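Local coordinates for DSBA-like thioredoxin domain-containing protein (Pseudomonas aeruginosa PAO1, PDB 5HFI) that is a cytosolic disulfide reductase of the thioredoxin superfamily that binds glutathione and probably acts in thiol-disulfide exchange, at residues 117-122 / 128-133. Numbering follows the deposited sequence.
Sequences ARIQRA and RRIAER
The carbonyl oxygen of A122 receives the backbone N-H of R128 in a short, nearly straight hydrogen bond, 2.7 Å from R128 N to A122 O with 166° at the hydrogen. This bond ties the chain, as it comes back from the end of helix 112-124, to the last turn of that helix. The start of the R128 side chain lies against the same residue: its CG is 3.3 Å from A122 O and 4.0 Å from A122 CB. Beyond CG the chain bends at both chi2 and chi3, which carries the guanidinium away from helix 112-124 to a salt bridge with E138 on helix 133-142. R118 sends its own guanidinium to E126 and E142, so the two arginines, 5.9 Å apart between R118 NH2 and R128 NH1, each have carboxylate partners that would offset their like charges.

Two residues further on, I130 points its side chain toward helix 112-124. Its CG2 branch sits over the backbone, 3.7 Å from I119 O and 4.1 Å from A122 CB, while its CD1 end meets I119 CG2 at 3.7 Å. The two isoleucine side chains cross at about a right angle. These residues belong to the helical part of the DsbA-like thioredoxin fold, where the loop between helices 112-124 and 133-142 packs against the first of them. I119 also touches P98, A101 and V102 of helix 96-109 and L139 of helix 133-142. I130 reaches L16, which in sequence precedes C17, the residue that binds glutathione covalently; the I130 side chain itself stays about 10 Å from that of C17. I130 is the second residue of a type I beta turn from R129 to E132, closed by the hydrogen bond from E132 N to R129 O; E132 then takes the N-cap position of helix 133-142.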
loop_
_atom_site.group_PDB
_atom_site.type_symbol
_atom_site.label_atom_id
_atom_site.label_comp_id
_atom_site.label_asym_id
_atom_site.label_seq_id
_atom_site.Cartn_x
_atom_site.Cartn_y
_atom_site.Cartn_z
ATOM N N ALA A 117 4.699 3.470 -1.205
ATOM C CA ALA A 117 5.235 4.206 -0.065
ATOM C C ALA A 117 5.059 5.710 -0.243
ATOM O O ALA A 117 4.751 6.426 0.719
ATOM C CB ALA A 117 6.712 3.863 0.137
ATOM N N ARG A 118 5.259 6.207 -1.467
ATOM C CA ARG A 118 5.093 7.637 -1.723
ATOM C C ARG A 118 3.631 8.050 -1.615
ATOM O O ARG A 118 3.322 9.128 -1.089
ATOM C CB ARG A 118 5.642 7.990 -3.104
ATOM C CG ARG A 118 5.576 9.478 -3.432
ATOM C CD ARG A 118 6.521 10.279 -2.544
ATOM N NE ARG A 118 6.323 11.720 -2.678
ATOM C CZ ARG A 118 5.504 12.439 -1.915
ATOM N NH1 ARG A 118 4.796 11.853 -0.957
ATOM N NH2 ARG A 118 5.391 13.747 -2.109
ATOM N N ILE A 119 2.723 7.210 -2.125
ATOM C CA ILE A 119 1.290 7.479 -2.025
ATOM C C ILE A 119 0.871 7.592 -0.565
ATOM O O ILE A 119 0.115 8.495 -0.181
ATOM C CB ILE A 119 0.488 6.382 -2.752
ATOM C CG1 ILE A 119 0.513 6.595 -4.266
ATOM C CG2 ILE A 119 -0.950 6.323 -2.243
ATOM C CD1 ILE A 119 -0.081 5.433 -5.049
ATOM N N GLN A 120 1.351 6.667 0.269
ATOM C CA GLN A 120 0.968 6.677 1.677
ATOM C C GLN A 120 1.509 7.912 2.384
ATOM O O GLN A 120 0.827 8.492 3.234
ATOM C CB GLN A 120 1.453 5.402 2.366
ATOM C CG GLN A 120 0.762 4.140 1.872
ATOM C CD GLN A 120 1.532 2.883 2.221
ATOM O OE1 GLN A 120 2.763 2.863 2.177
ATOM N NE2 GLN A 120 0.811 1.821 2.559
ATOM N N ARG A 121 2.729 8.334 2.041
ATOM C CA ARG A 121 3.254 9.578 2.593
ATOM C C ARG A 121 2.421 10.775 2.146
ATOM O O ARG A 121 2.124 11.667 2.948
ATOM C CB ARG A 121 4.720 9.761 2.193
ATOM C CG ARG A 121 5.681 8.792 2.868
ATOM C CD ARG A 121 7.128 9.123 2.520
ATOM N NE ARG A 121 8.068 8.526 3.463
ATOM C CZ ARG A 121 8.802 7.447 3.209
ATOM N NH1 ARG A 121 8.710 6.841 2.031
ATOM N NH2 ARG A 121 9.632 6.974 4.131
ATOM N N ALA A 122 2.028 10.810 0.869
ATOM C CA ALA A 122 1.213 11.921 0.384
ATOM C C ALA A 122 -0.110 12.003 1.136
ATOM O O ALA A 122 -0.617 13.098 1.402
ATOM C CB ALA A 122 0.971 11.777 -1.118
ATOM N N ARG A 128 -2.542 14.953 1.054
ATOM C CA ARG A 128 -2.937 15.107 -0.337
ATOM C C ARG A 128 -4.130 14.211 -0.659
ATOM O O ARG A 128 -4.435 13.252 0.056
ATOM C CB ARG A 128 -1.772 14.770 -1.269
ATOM C CG ARG A 128 -0.469 15.462 -0.920
ATOM C CD ARG A 128 -0.600 16.967 -1.030
ATOM N NE ARG A 128 -1.162 17.374 -2.315
ATOM C CZ ARG A 128 -0.462 17.470 -3.441
ATOM N NH1 ARG A 128 0.833 17.184 -3.448
ATOM N NH2 ARG A 128 -1.059 17.853 -4.562
ATOM N N ARG A 129 -4.803 14.531 -1.764
ATOM C CA ARG A 129 -5.977 13.783 -2.214
ATOM C C ARG A 129 -5.506 12.742 -3.224
ATOM O O ARG A 129 -5.487 12.978 -4.432
ATOM C CB ARG A 129 -7.028 14.726 -2.789
ATOM C CG ARG A 129 -7.479 15.774 -1.784
ATOM C CD ARG A 129 -8.896 16.233 -2.038
ATOM N NE ARG A 129 -8.910 17.300 -3.022
ATOM C CZ ARG A 129 -9.950 18.096 -3.220
ATOM N NH1 ARG A 129 -11.047 17.942 -2.487
ATOM N NH2 ARG A 129 -9.892 19.051 -4.140
ATOM N N ILE A 130 -5.130 11.562 -2.716
ATOM C CA ILE A 130 -4.546 10.523 -3.565
ATOM C C ILE A 130 -5.569 9.839 -4.455
ATOM O O ILE A 130 -5.193 8.994 -5.277
ATOM C CB ILE A 130 -3.810 9.462 -2.721
ATOM C CG1 ILE A 130 -4.784 8.742 -1.793
ATOM C CG2 ILE A 130 -2.695 10.110 -1.913
ATOM C CD1 ILE A 130 -4.157 7.597 -1.027
ATOM N N ALA A 131 -6.850 10.171 -4.326
ATOM C CA ALA A 131 -7.842 9.662 -5.258
ATOM C C ALA A 131 -7.937 10.498 -6.525
ATOM O O ALA A 131 -8.673 10.123 -7.443
ATOM C CB ALA A 131 -9.218 9.599 -4.591
ATOM N N GLU A 132 -7.217 11.611 -6.602
ATOM C CA GLU A 132 -7.327 12.511 -7.740
ATOM C C GLU A 132 -6.161 12.313 -8.698
ATOM O O GLU A 132 -5.004 12.192 -8.281
ATOM C CB GLU A 132 -7.407 13.969 -7.287
ATOM C CG GLU A 132 -8.719 14.307 -6.593
ATOM C CD GLU A 132 -8.810 15.763 -6.185
ATOM O OE1 GLU A 132 -7.750 16.415 -6.072
ATOM O OE2 GLU A 132 -9.944 16.255 -5.979
ATOM N N ARG A 133 -6.485 12.275 -9.987
ATOM C CA ARG A 133 -5.477 12.005 -11.005
ATOM C C ARG A 133 -4.316 12.997 -11.008
ATOM O O ARG A 133 -3.166 12.542 -11.136
ATOM C CB ARG A 133 -6.163 11.940 -12.376
ATOM C CG ARG A 133 -5.252 12.034 -13.576
ATOM C CD ARG A 133 -6.085 11.948 -14.847
ATOM N NE ARG A 133 -5.311 11.481 -15.992
ATOM C CZ ARG A 133 -4.585 12.279 -16.767
ATOM N NH1 ARG A 133 -4.532 13.580 -16.504
ATOM N NH2 ARG A 133 -3.904 11.784 -17.795
#